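Local structure of Beta/alpha-amylase (Paenibacillus polymyxa, 3VOC) at residues 181-186 against 229-234; 235-238 against 242-245; 244-249 against 301-306. The protein hydrolyses alpha-1,4-glucosidic linkages in starch-like polysaccharides, its family 14 beta-amylase part, held in this chain, removing maltose from non-reducing ends. All blocks are in the same frame, centred on the assembly; numbering follows the deposited sequence.

Contact 1 of 3, residues 181-186 against 229-234; sequences GKFQAY and DGFYTN
Phe183 and Phe231 meet in a T-shaped stack, and this one ring pair makes up the side-chain contact. The edge of Phe183 is turned to the face of Phe231. The ring planes stand at 82° and the centroids are 5.7 Å apart. The closest atoms are Phe183 CZ and Phe231 CD2, at 4.1 Å. The two side chains start out differently. Phe231 has CG anti to its backbone nitrogen (chi1 -176°), which turns its ring toward Phe183, whereas in Phe183 CG is anti to the carbonyl carbon. The two side chains cross at about a right angle. Both rings are buried. Leu246 of helix 240-268 touches both, and Phe245 and Tyr249 of the same helix also meet Phe183 edge-to-face. No hydrogen bond crosses between the segments, and the join is small, with 81 Å² buried in all. A local bond probably helps to hold the backbone beside Phe183. Gln184 NE2 reaches back to Lys182 O at 3.0 Å, with an N-H...O angle of 153°, and approaches from above the carbonyl plane. The other side of the contact is loose. Asp229, Thr233 and Asn234 are exposed and touch crystal neighbours; Asp229 also forms a salt bridge with Arg180, just before the first segment. Both segments are loops of the long excursion between the fourth and fifth strands, 153-156 and 275-279, of the (beta/alpha)8 TIM barrel of the family 14 beta-amylases.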
ATOM      1  N   GLY A 181       2.536  -8.500 -14.549  1.00 15.66           N
ATOM      2  CA  GLY A 181       1.976  -7.169 -14.725  1.00 15.56           C
ATOM      3  C   GLY A 181       2.806  -6.380 -15.714  1.00 15.96           C
ATOM      4  O   GLY A 181       3.530  -6.963 -16.549  1.00 15.55           O
ATOM      5  N   LYS A 182       2.710  -5.052 -15.639  1.00 15.52           N
ATOM      6  CA  LYS A 182       3.386  -4.187 -16.615  1.00 15.81           C
ATOM      7  C   LYS A 182       3.934  -2.936 -15.933  1.00 15.72           C
ATOM      8  O   LYS A 182       3.362  -2.478 -14.932  1.00 15.53           O
ATOM      9  CB  LYS A 182       2.422  -3.777 -17.745  1.00 15.13           C
ATOM     10  CG  LYS A 182       2.029  -4.929 -18.659  1.00 16.20           C
ATOM     11  CD  LYS A 182       0.980  -4.551 -19.684  1.00 15.19           C
ATOM     12  CE  LYS A 182       0.564  -5.787 -20.513  1.00 18.17           C
ATOM     13  NZ  LYS A 182      -0.482  -5.409 -21.525  1.00 18.01           N
ATOM     14  N   PHE A 183       5.038  -2.403 -16.475  1.00 15.10           N
ATOM     15  CA  PHE A 183       5.539  -1.076 -16.086  1.00 15.65           C
ATOM     16  C   PHE A 183       4.474  -0.002 -16.350  1.00 15.69           C
ATOM     17  O   PHE A 183       3.675  -0.133 -17.269  1.00 16.58           O
ATOM     18  CB  PHE A 183       6.849  -0.732 -16.824  1.00 15.05           C
ATOM     19  CG  PHE A 183       8.031  -1.563 -16.394  1.00 14.51           C
ATOM     20  CD1 PHE A 183       8.696  -2.367 -17.308  1.00 14.93           C
ATOM     21  CD2 PHE A 183       8.495  -1.524 -15.087  1.00 15.42           C
ATOM     22  CE1 PHE A 183       9.786  -3.144 -16.919  1.00 15.29           C
ATOM     23  CE2 PHE A 183       9.600  -2.303 -14.684  1.00 13.54           C
ATOM     24  CZ  PHE A 183      10.246  -3.108 -15.604  1.00 14.50           C
ATOM     25  N   GLN A 184       4.490   1.059 -15.546  1.00 16.34           N
ATOM     26  CA  GLN A 184       3.399   2.033 -15.484  1.00 16.49           C
ATOM     27  C   GLN A 184       3.914   3.458 -15.666  1.00 17.11           C
ATOM     28  O   GLN A 184       3.483   4.396 -14.969  1.00 17.34           O
ATOM     29  CB  GLN A 184       2.679   1.895 -14.135  1.00 16.53           C
ATOM     30  CG  GLN A 184       2.060   0.508 -13.893  1.00 16.58           C
ATOM     31  CD  GLN A 184       0.909   0.224 -14.851  1.00 18.26           C
ATOM     32  OE1 GLN A 184       0.120   1.115 -15.152  1.00 17.97           O
ATOM     33  NE2 GLN A 184       0.808  -1.024 -15.330  1.00 14.83           N
ATOM     34  N   ALA A 185       4.852   3.620 -16.602  1.00 17.59           N
ATOM     35  CA  ALA A 185       5.513   4.897 -16.806  1.00 17.52           C
ATOM     36  C   ALA A 185       5.317   5.398 -18.230  1.00 17.76           C
ATOM     37  O   ALA A 185       6.225   6.013 -18.802  1.00 17.56           O
ATOM     38  CB  ALA A 185       7.021   4.773 -16.478  1.00 18.00           C
ATOM     39  N   TYR A 186       4.123   5.163 -18.790  1.00 17.04           N
ATOM     40  CA  TYR A 186       3.893   5.443 -20.217  1.00 17.01           C
ATOM     41  C   TYR A 186       3.056   6.659 -20.532  1.00 17.10           C
ATOM     42  O   TYR A 186       2.846   6.985 -21.709  1.00 16.65           O
ATOM     43  CB  TYR A 186       3.449   4.183 -20.982  1.00 16.74           C
ATOM     44  CG  TYR A 186       4.514   3.125 -20.838  1.00 16.90           C
ATOM     45  CD1 TYR A 186       5.526   2.974 -21.801  1.00 18.50           C
ATOM     46  CD2 TYR A 186       4.576   2.341 -19.696  1.00 16.77           C
ATOM     47  CE1 TYR A 186       6.548   2.015 -21.628  1.00 16.85           C
ATOM     48  CE2 TYR A 186       5.574   1.399 -19.515  1.00 16.27           C
ATOM     49  CZ  TYR A 186       6.563   1.238 -20.480  1.00 17.39           C
ATOM     50  OH  TYR A 186       7.543   0.277 -20.284  1.00 16.08           O
ATOM     51  N   ASP A 229       8.373  -7.743 -20.847  1.00 28.93           N
ATOM     52  CA  ASP A 229       8.555  -9.160 -20.556  1.00 29.19           C
ATOM     53  C   ASP A 229      10.003  -9.615 -20.632  1.00 28.84           C
ATOM     54  O   ASP A 229      10.469 -10.363 -19.766  1.00 28.86           O
ATOM     55  CB  ASP A 229       7.697 -10.032 -21.450  1.00 30.17           C
ATOM     56  CG  ASP A 229       6.543 -10.653 -20.705  1.00 33.06           C
ATOM     57  OD1 ASP A 229       6.015 -10.015 -19.750  1.00 34.48           O
ATOM     58  OD2 ASP A 229       6.157 -11.779 -21.089  1.00 37.18           O
ATOM     59  N   GLY A 230      10.704  -9.164 -21.661  1.00 27.89           N
ATOM     60  CA  GLY A 230      12.079  -9.605 -21.893  1.00 27.74           C
ATOM     61  C   GLY A 230      13.111  -8.686 -21.279  1.00 27.27           C
ATOM     62  O   GLY A 230      14.273  -8.722 -21.652  1.00 26.68           O
ATOM     63  N   PHE A 231      12.699  -7.893 -20.295  1.00 26.93           N
ATOM     64  CA  PHE A 231      13.554  -6.842 -19.795  1.00 26.66           C
ATOM     65  C   PHE A 231      14.778  -7.417 -19.089  1.00 26.86           C
ATOM     66  O   PHE A 231      15.849  -6.834 -19.139  1.00 26.49           O
ATOM     67  CB  PHE A 231      12.755  -5.868 -18.922  1.00 26.89           C
ATOM     68  CG  PHE A 231      13.550  -4.694 -18.447  1.00 25.30           C
ATOM     69  CD1 PHE A 231      14.019  -3.741 -19.343  1.00 25.03           C
ATOM     70  CD2 PHE A 231      13.837  -4.543 -17.099  1.00 25.33           C
ATOM     71  CE1 PHE A 231      14.775  -2.663 -18.898  1.00 23.65           C
ATOM     72  CE2 PHE A 231      14.582  -3.461 -16.651  1.00 25.11           C
ATOM     73  CZ  PHE A 231      15.047  -2.528 -17.552  1.00 23.72           C
ATOM     74  N   TYR A 232      14.645  -8.588 -18.467  1.00 27.42           N
ATOM     75  CA  TYR A 232      15.831  -9.252 -17.914  1.00 27.21           C
ATOM     76  C   TYR A 232      16.635  -9.963 -19.012  1.00 26.95           C
ATOM     77  O   TYR A 232      17.842  -9.694 -19.195  1.00 25.44           O
ATOM     78  CB  TYR A 232      15.467 -10.228 -16.774  1.00 28.00           C
ATOM     79  CG  TYR A 232      16.662 -10.973 -16.215  1.00 29.44           C
ATOM     80  CD1 TYR A 232      17.517 -10.368 -15.286  1.00 30.73           C
ATOM     81  CD2 TYR A 232      16.952 -12.279 -16.636  1.00 31.46           C
ATOM     82  CE1 TYR A 232      18.627 -11.056 -14.778  1.00 32.73           C
ATOM     83  CE2 TYR A 232      18.059 -12.973 -16.141  1.00 32.19           C
ATOM     84  CZ  TYR A 232      18.890 -12.359 -15.221  1.00 33.25           C
ATOM     85  OH  TYR A 232      19.976 -13.057 -14.743  1.00 34.65           O
ATOM     86  N   THR A 233      15.960 -10.850 -19.749  1.00 26.41           N
ATOM     87  CA  THR A 233      16.637 -11.716 -20.723  1.00 26.63           C
ATOM     88  C   THR A 233      17.289 -11.005 -21.923  1.00 26.86           C
ATOM     89  O   THR A 233      18.211 -11.555 -22.548  1.00 26.83           O
ATOM     90  CB  THR A 233      15.704 -12.832 -21.241  1.00 26.25           C
ATOM     91  OG1 THR A 233      14.450 -12.268 -21.606  1.00 27.31           O
ATOM     92  CG2 THR A 233      15.478 -13.876 -20.169  1.00 27.42           C
ATOM     93  N   ASN A 234      16.814  -9.805 -22.248  1.00 26.69           N
ATOM     94  CA  ASN A 234      17.359  -9.032 -23.372  1.00 27.04           C
ATOM     95  C   ASN A 234      18.542  -8.118 -22.990  1.00 27.37           C
ATOM     96  O   ASN A 234      18.994  -7.306 -23.787  1.00 27.44           O
ATOM     97  CB  ASN A 234      16.245  -8.258 -24.121  1.00 27.08           C
ATOM     98  CG  ASN A 234      15.700  -7.043 -23.340  1.00 28.26           C
ATOM     99  OD1 ASN A 234      16.329  -6.519 -22.407  1.00 25.40           O
ATOM    100  ND2 ASN A 234      14.506  -6.582 -23.749  1.00 28.91           N
TER

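Contact 2 of 3, residues 235-238 against 242-245; sequences GGYN and GKDF
Gly242 presses its CA against the carbonyl oxygen of Gly236. The Gly242 CA to Gly236 O distance is 3.1 Å and the angle at the hydrogen is 155°, a short and fairly straight CA-H...O contact. A beta carbon at Gly242 would point at the loop and run into that oxygen, so the close approach depends on the missing side chain. The backbones are nearest here as well, with Tyr237 CA 4.7 Å from Gly242 CA. Ser239 OG bridges the loop and the helix, hydrogen-bonded to both Gly236 O and Gly242 N. This is the N-terminal turn of helix 240-268, the long helix that leads back to barrel strand 275-279, and residues 235-238 are the loop that runs into it. Lys243 comes next and has more of its surface buried by the loop than any other residue here. Its aliphatic part passes the loop, with CG 3.6 Å from Tyr237 O. The chain then bends at its last torsion (chi4 51°), which brings the ammonium group back over the loop. Lys243 NZ is 3.6 Å from Tyr237 O and 3.9 Å from Asn238 OD1. Neither approach is a hydrogen bond, although the positive charge probably gains from having two oxygens near it. NZ also lies 3.7 Å from Asn238 CA and comes obliquely toward the Tyr237 ring, where the closest ring atom is CE2. Asp244 faces another way: its carboxylate forms a salt bridge with Lys201 and hydrogen bonds with Tyr202 and Trp212. Phe245 is buried beyond it and packs on Pro224 and Pro225, while its ring meets that of Tyr249 with planes at about 25°.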
ATOM      1  N   GLY A 235      19.049  -8.269 -21.769  1.00 27.08           N
ATOM      2  CA  GLY A 235      20.126  -7.412 -21.290  1.00 27.33           C
ATOM      3  C   GLY A 235      19.651  -6.092 -20.690  1.00 27.35           C
ATOM      4  O   GLY A 235      20.471  -5.300 -20.221  1.00 27.59           O
ATOM      5  N   GLY A 236      18.334  -5.868 -20.673  1.00 26.69           N
ATOM      6  CA  GLY A 236      17.759  -4.648 -20.113  1.00 25.98           C
ATOM      7  C   GLY A 236      18.086  -4.436 -18.648  1.00 25.84           C
ATOM      8  O   GLY A 236      18.711  -3.437 -18.294  1.00 26.07           O
ATOM      9  N   TYR A 237      17.674  -5.371 -17.795  1.00 25.80           N
ATOM     10  CA  TYR A 237      17.874  -5.245 -16.345  1.00 26.19           C
ATOM     11  C   TYR A 237      19.323  -4.981 -15.925  1.00 26.18           C
ATOM     12  O   TYR A 237      19.582  -4.160 -15.039  1.00 26.11           O
ATOM     13  CB  TYR A 237      17.364  -6.483 -15.602  1.00 26.74           C
ATOM     14  CG  TYR A 237      17.687  -6.402 -14.127  1.00 28.61           C
ATOM     15  CD1 TYR A 237      16.854  -5.696 -13.264  1.00 28.95           C
ATOM     16  CD2 TYR A 237      18.861  -6.974 -13.605  1.00 29.42           C
ATOM     17  CE1 TYR A 237      17.151  -5.579 -11.907  1.00 31.02           C
ATOM     18  CE2 TYR A 237      19.168  -6.865 -12.252  1.00 30.73           C
ATOM     19  CZ  TYR A 237      18.298  -6.162 -11.411  1.00 32.29           C
ATOM     20  OH  TYR A 237      18.563  -6.032 -10.073  1.00 34.09           O
ATOM     21  N   ASN A 238      20.248  -5.716 -16.541  1.00 25.43           N
ATOM     22  CA  ASN A 238      21.672  -5.626 -16.246  1.00 25.44           C
ATOM     23  C   ASN A 238      22.373  -4.430 -16.872  1.00 24.39           C
ATOM     24  O   ASN A 238      23.520  -4.127 -16.511  1.00 25.21           O
ATOM     25  CB  ASN A 238      22.382  -6.904 -16.701  1.00 26.25           C
ATOM     26  CG  ASN A 238      22.352  -7.983 -15.658  1.00 28.40           C
ATOM     27  OD1 ASN A 238      22.248  -7.703 -14.457  1.00 31.64           O
ATOM     28  ND2 ASN A 238      22.465  -9.232 -16.099  1.00 29.76           N
ATOM     29  N   GLY A 242      18.904   0.076 -18.033  1.00 17.33           N
ATOM     30  CA  GLY A 242      17.880  -0.621 -17.251  1.00 16.81           C
ATOM     31  C   GLY A 242      17.948  -0.295 -15.770  1.00 17.52           C
ATOM     32  O   GLY A 242      16.908  -0.127 -15.113  1.00 17.22           O
ATOM     33  N   LYS A 243      19.170  -0.191 -15.245  1.00 16.73           N
ATOM     34  CA  LYS A 243      19.368   0.207 -13.858  1.00 17.77           C
ATOM     35  C   LYS A 243      18.937   1.645 -13.624  1.00 17.10           C
ATOM     36  O   LYS A 243      18.316   1.932 -12.618  1.00 16.19           O
ATOM     37  CB  LYS A 243      20.824   0.008 -13.403  1.00 18.16           C
ATOM     38  CG  LYS A 243      21.230  -1.459 -13.236  1.00 21.92           C
ATOM     39  CD  LYS A 243      22.745  -1.602 -13.014  1.00 26.05           C
ATOM     40  CE  LYS A 243      23.083  -2.913 -12.289  1.00 31.32           C
ATOM     41  NZ  LYS A 243      22.451  -4.113 -12.929  1.00 32.76           N
ATOM     42  N   ASP A 244      19.282   2.543 -14.544  1.00 17.07           N
ATOM     43  CA  ASP A 244      18.803   3.918 -14.462  1.00 16.94           C
ATOM     44  C   ASP A 244      17.275   3.994 -14.501  1.00 16.40           C
ATOM     45  O   ASP A 244      16.673   4.760 -13.748  1.00 15.88           O
ATOM     46  CB  ASP A 244      19.403   4.792 -15.579  1.00 17.03           C
ATOM     47  CG  ASP A 244      20.665   5.511 -15.143  1.00 18.82           C
ATOM     48  OD1 ASP A 244      20.749   5.927 -13.968  1.00 21.28           O
ATOM     49  OD2 ASP A 244      21.574   5.693 -15.977  1.00 18.56           O
ATOM     50  N   PHE A 245      16.648   3.229 -15.397  1.00 15.75           N
ATOM     51  CA  PHE A 245      15.191   3.250 -15.472  1.00 15.57           C
ATOM     52  C   PHE A 245      14.558   2.750 -14.158  1.00 15.66           C
ATOM     53  O   PHE A 245      13.671   3.405 -13.601  1.00 15.03           O
ATOM     54  CB  PHE A 245      14.628   2.439 -16.653  1.00 15.75           C
ATOM     55  CG  PHE A 245      13.139   2.239 -16.555  1.00 15.05           C
ATOM     56  CD1 PHE A 245      12.275   3.321 -16.734  1.00 15.98           C
ATOM     57  CD2 PHE A 245      12.605   0.999 -16.220  1.00 16.56           C
ATOM     58  CE1 PHE A 245      10.905   3.175 -16.600  1.00 16.00           C
ATOM     59  CE2 PHE A 245      11.228   0.840 -16.089  1.00 17.00           C
ATOM     60  CZ  PHE A 245      10.373   1.946 -16.286  1.00 15.67           C
TER

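Contact 3 of 3, residues 244-249 against 301-306. With EDO (1,2-ethanediol), chain E.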
ATOM      1  N   ASP A 244      19.282   2.543 -14.544  1.00 17.07           N
ATOM      2  CA  ASP A 244      18.803   3.918 -14.462  1.00 16.94           C
ATOM      3  C   ASP A 244      17.275   3.994 -14.501  1.00 16.40           C
ATOM      4  O   ASP A 244      16.673   4.760 -13.748  1.00 15.88           O
ATOM      5  CB  ASP A 244      19.403   4.792 -15.579  1.00 17.03           C
ATOM      6  CG  ASP A 244      20.665   5.511 -15.143  1.00 18.82           C
ATOM      7  OD1 ASP A 244      20.749   5.927 -13.968  1.00 21.28           O
ATOM      8  OD2 ASP A 244      21.574   5.693 -15.977  1.00 18.56           O
ATOM      9  N   PHE A 245      16.648   3.229 -15.397  1.00 15.75           N
ATOM     10  CA  PHE A 245      15.191   3.250 -15.472  1.00 15.57           C
ATOM     11  C   PHE A 245      14.558   2.750 -14.158  1.00 15.66           C
ATOM     12  O   PHE A 245      13.671   3.405 -13.601  1.00 15.03           O
ATOM     13  CB  PHE A 245      14.628   2.439 -16.653  1.00 15.75           C
ATOM     14  CG  PHE A 245      13.139   2.239 -16.555  1.00 15.05           C
ATOM     15  CD1 PHE A 245      12.275   3.321 -16.734  1.00 15.98           C
ATOM     16  CD2 PHE A 245      12.605   0.999 -16.220  1.00 16.56           C
ATOM     17  CE1 PHE A 245      10.905   3.175 -16.600  1.00 16.00           C
ATOM     18  CE2 PHE A 245      11.228   0.840 -16.089  1.00 17.00           C
ATOM     19  CZ  PHE A 245      10.373   1.946 -16.286  1.00 15.67           C
ATOM     20  N   LEU A 246      15.008   1.590 -13.679  1.00 15.13           N
ATOM     21  CA  LEU A 246      14.413   0.986 -12.488  1.00 15.16           C
ATOM     22  C   LEU A 246      14.662   1.814 -11.250  1.00 15.31           C
ATOM     23  O   LEU A 246      13.784   1.916 -10.401  1.00 16.00           O
ATOM     24  CB  LEU A 246      14.945  -0.435 -12.263  1.00 15.61           C
ATOM     25  CG  LEU A 246      14.366  -1.532 -13.147  1.00 16.66           C
ATOM     26  CD1 LEU A 246      15.017  -2.859 -12.801  1.00 19.29           C
ATOM     27  CD2 LEU A 246      12.844  -1.619 -12.991  1.00 17.46           C
ATOM     28  N   SER A 247      15.866   2.387 -11.132  1.00 15.26           N
ATOM     29  CA  SER A 247      16.165   3.277 -10.003  1.00 14.69           C
ATOM     30  C   SER A 247      15.262   4.508 -10.014  1.00 14.21           C
ATOM     31  O   SER A 247      14.721   4.907  -8.967  1.00 14.18           O
ATOM     32  CB  SER A 247      17.641   3.692 -10.004  1.00 15.05           C
ATOM     33  OG  SER A 247      17.923   4.508  -8.885  1.00 14.63           O
ATOM     34  N   TRP A 248      15.095   5.111 -11.195  1.00 13.30           N
ATOM     35  CA  TRP A 248      14.215   6.272 -11.326  1.00 13.60           C
ATOM     36  C   TRP A 248      12.752   5.899 -11.018  1.00 13.03           C
ATOM     37  O   TRP A 248      12.038   6.620 -10.322  1.00 12.86           O
ATOM     38  CB  TRP A 248      14.304   6.897 -12.734  1.00 13.03           C
ATOM     39  CG  TRP A 248      13.152   7.855 -12.969  1.00 13.89           C
ATOM     40  CD1 TRP A 248      13.061   9.156 -12.532  1.00 14.98           C
ATOM     41  CD2 TRP A 248      11.919   7.570 -13.645  1.00 14.02           C
ATOM     42  NE1 TRP A 248      11.851   9.697 -12.910  1.00 14.56           N
ATOM     43  CE2 TRP A 248      11.135   8.747 -13.600  1.00 13.67           C
ATOM     44  CE3 TRP A 248      11.402   6.430 -14.293  1.00 13.18           C
ATOM     45  CZ2 TRP A 248       9.859   8.821 -14.166  1.00 13.96           C
ATOM     46  CZ3 TRP A 248      10.135   6.502 -14.855  1.00 14.34           C
ATOM     47  CH2 TRP A 248       9.381   7.701 -14.802  1.00 14.54           C
ATOM     48  N   TYR A 249      12.327   4.769 -11.564  1.00 12.94           N
ATOM     49  CA  TYR A 249      10.963   4.269 -11.414  1.00 12.65           C
ATOM     50  C   TYR A 249      10.642   4.135  -9.918  1.00 12.73           C
ATOM     51  O   TYR A 249       9.601   4.619  -9.447  1.00 12.84           O
ATOM     52  CB  TYR A 249      10.885   2.929 -12.130  1.00 12.75           C
ATOM     53  CG  TYR A 249       9.510   2.332 -12.338  1.00 12.98           C
ATOM     54  CD1 TYR A 249       8.499   3.034 -13.015  1.00 13.38           C
ATOM     55  CD2 TYR A 249       9.237   1.030 -11.901  1.00 14.51           C
ATOM     56  CE1 TYR A 249       7.242   2.431 -13.243  1.00 11.94           C
ATOM     57  CE2 TYR A 249       7.995   0.436 -12.113  1.00 13.09           C
ATOM     58  CZ  TYR A 249       7.003   1.137 -12.780  1.00 13.23           C
ATOM     59  OH  TYR A 249       5.767   0.533 -12.961  1.00 13.54           O
ATOM     60  N   GLY A 301       7.392  -1.388  -8.931  1.00 15.12           N
ATOM     61  CA  GLY A 301       8.252  -0.266  -8.577  1.00 15.82           C
ATOM     62  C   GLY A 301       9.368  -0.642  -7.626  1.00 15.90           C
ATOM     63  O   GLY A 301      10.044   0.237  -7.109  1.00 16.28           O
ATOM     64  N   TYR A 302       9.570  -1.939  -7.380  1.00 16.04           N
ATOM     65  CA  TYR A 302      10.536  -2.360  -6.361  1.00 16.21           C
ATOM     66  C   TYR A 302      11.814  -2.870  -6.977  1.00 17.16           C
ATOM     67  O   TYR A 302      11.887  -4.009  -7.460  1.00 17.55           O
ATOM     68  CB  TYR A 302       9.946  -3.406  -5.411  1.00 15.75           C
ATOM     69  CG  TYR A 302       8.668  -2.967  -4.722  1.00 16.17           C
ATOM     70  CD1 TYR A 302       8.354  -1.611  -4.567  1.00 15.31           C
ATOM     71  CD2 TYR A 302       7.775  -3.909  -4.216  1.00 15.05           C
ATOM     72  CE1 TYR A 302       7.169  -1.213  -3.935  1.00 15.37           C
ATOM     73  CE2 TYR A 302       6.593  -3.526  -3.598  1.00 15.40           C
ATOM     74  CZ  TYR A 302       6.300  -2.175  -3.442  1.00 15.53           C
ATOM     75  OH  TYR A 302       5.123  -1.815  -2.803  1.00 16.41           O
ATOM     76  N   TYR A 303      12.829  -2.017  -6.928  1.00 17.57           N
ATOM     77  CA  TYR A 303      14.146  -2.301  -7.483  1.00 17.94           C
ATOM     78  C   TYR A 303      15.142  -2.645  -6.375  1.00 17.39           C
ATOM     79  O   TYR A 303      16.025  -3.482  -6.561  1.00 17.14           O
ATOM     80  CB  TYR A 303      14.590  -1.059  -8.277  1.00 18.49           C
ATOM     81  CG  TYR A 303      16.061  -0.958  -8.628  1.00 20.58           C
ATOM     82  CD1 TYR A 303      16.659  -1.865  -9.510  1.00 22.85           C
ATOM     83  CD2 TYR A 303      16.847   0.070  -8.093  1.00 22.73           C
ATOM     84  CE1 TYR A 303      18.004  -1.753  -9.849  1.00 25.37           C
ATOM     85  CE2 TYR A 303      18.187   0.185  -8.414  1.00 25.06           C
ATOM     86  CZ  TYR A 303      18.755  -0.727  -9.295  1.00 25.74           C
ATOM     87  OH  TYR A 303      20.082  -0.607  -9.603  1.00 29.46           O
ATOM     88  N   ASP A 304      14.990  -2.008  -5.220  1.00 16.82           N
ATOM     89  CA  ASP A 304      15.995  -2.100  -4.158  1.00 17.01           C
ATOM     90  C   ASP A 304      15.263  -1.928  -2.826  1.00 16.67           C
ATOM     91  O   ASP A 304      14.935  -0.801  -2.418  1.00 16.10           O
ATOM     92  CB  ASP A 304      17.091  -1.022  -4.394  1.00 17.04           C
ATOM     93  CG  ASP A 304      18.161  -0.969  -3.294  1.00 18.57           C
ATOM     94  OD1 ASP A 304      17.996  -1.575  -2.216  1.00 18.04           O
ATOM     95  OD2 ASP A 304      19.178  -0.268  -3.516  1.00 19.43           O
ATOM     96  N   TYR A 305      15.008  -3.047  -2.144  1.00 15.88           N
ATOM     97  CA  TYR A 305      14.279  -2.987  -0.880  1.00 16.13           C
ATOM     98  C   TYR A 305      15.087  -2.283   0.210  1.00 16.05           C
ATOM     99  O   TYR A 305      14.510  -1.639   1.086  1.00 14.92           O
ATOM    100  CB  TYR A 305      13.902  -4.384  -0.394  1.00 16.21           C
ATOM    101  CG  TYR A 305      12.767  -5.031  -1.140  1.00 16.27           C
ATOM    102  CD1 TYR A 305      11.514  -4.417  -1.226  1.00 16.11           C
ATOM    103  CD2 TYR A 305      12.931  -6.277  -1.728  1.00 18.29           C
ATOM    104  CE1 TYR A 305      10.469  -5.021  -1.906  1.00 16.37           C
ATOM    105  CE2 TYR A 305      11.891  -6.886  -2.408  1.00 17.41           C
ATOM    106  CZ  TYR A 305      10.665  -6.251  -2.495  1.00 16.39           C
ATOM    107  OH  TYR A 305       9.626  -6.864  -3.166  1.00 16.57           O
ATOM    108  N   ASN A 306      16.413  -2.406   0.176  1.00 16.05           N
ATOM    109  CA  ASN A 306      17.223  -1.708   1.189  1.00 17.11           C
ATOM    110  C   ASN A 306      16.952  -0.205   1.097  1.00 15.86           C
ATOM    111  O   ASN A 306      16.735   0.464   2.096  1.00 15.16           O
ATOM    112  CB  ASN A 306      18.731  -1.970   1.014  1.00 18.46           C
ATOM    113  CG  ASN A 306      19.157  -3.359   1.482  1.00 24.22           C
ATOM    114  OD1 ASN A 306      18.855  -3.789   2.607  1.00 31.04           O
ATOM    115  ND2 ASN A 306      19.897  -4.053   0.631  1.00 30.58           N
TER
HETATM  116  C1  EDO E 504      12.973  -6.785  -6.675  1.00 38.12           C
HETATM  117  O1  EDO E 504      13.749  -6.198  -7.723  1.00 37.06           O
HETATM  118  C2  EDO E 504      13.736  -6.629  -5.374  1.00 38.73           C
HETATM  119  O2  EDO E 504      14.801  -7.590  -5.379  1.00 39.61           O
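Tyr303 lays one face of its ring over the backbone of Leu246 and Ser247. Ser247 N sits 3.9 Å above the ring plane, offset toward the rim. Leu246 CB is 3.5 Å from Tyr303 CD1, and Ser247 CB is 3.9 Å from Tyr303 CE2. A near-extended first torsion, with CG anti to the backbone nitrogen (chi1 164°), carries the ring along the helix surface. A glycine in place of Tyr303 would probably open a gap beside Leu246 and leave this side of Ser247 without its aromatic cover. A second touch lies further along, where Tyr249 CE2 is 3.6 Å from Gly301 CA. Gly301 has positive phi and ends the preceding helix in a Schellman motif. The next shell fixes these groups: Gln250 OE1 accepts hydrogen bonds from Tyr303 N and Asp304 N. Ser247 OG bonds to Arg307 and Tyr249 OH to Ala299 O. Asp304 stands at the N-cap of helix 305-315. Beside the turn, a 1,2-ethanediol, probably from the crystallisation liquor, donates a hydrogen bond from O1 to Tyr302 O, at 2.9 Å. The contact thus sets helix 240-268 against the turn between helices 295-300 and 305-315, with Trp248 packed on helix 188-202 and Tyr305 on helix 338-352.

In the fold
From the N terminus, contact 1 comes first. It closes a loop of 42 residues that holds helices 188-202 and 205-212. Contact 2 follows almost at once and closes a tight turn of three residues at the start of helix 240-268. Contact 3 begins on that helix, sharing Asp244 and Phe245 with contact 2, and closes a longer loop that includes barrel strand 275-279. Contact 1 is complete before the other two begin, contact 3 opens on the segment where contact 2 ends, and none encloses or crosses another. They still touch in space: Phe231 packs on Gly242, Gln184 N meets Tyr249 OH, and Tyr237 rests on Leu246. Helix 240-268 therefore joins the excursion after strand 153-156 to the turn before helix 305-315.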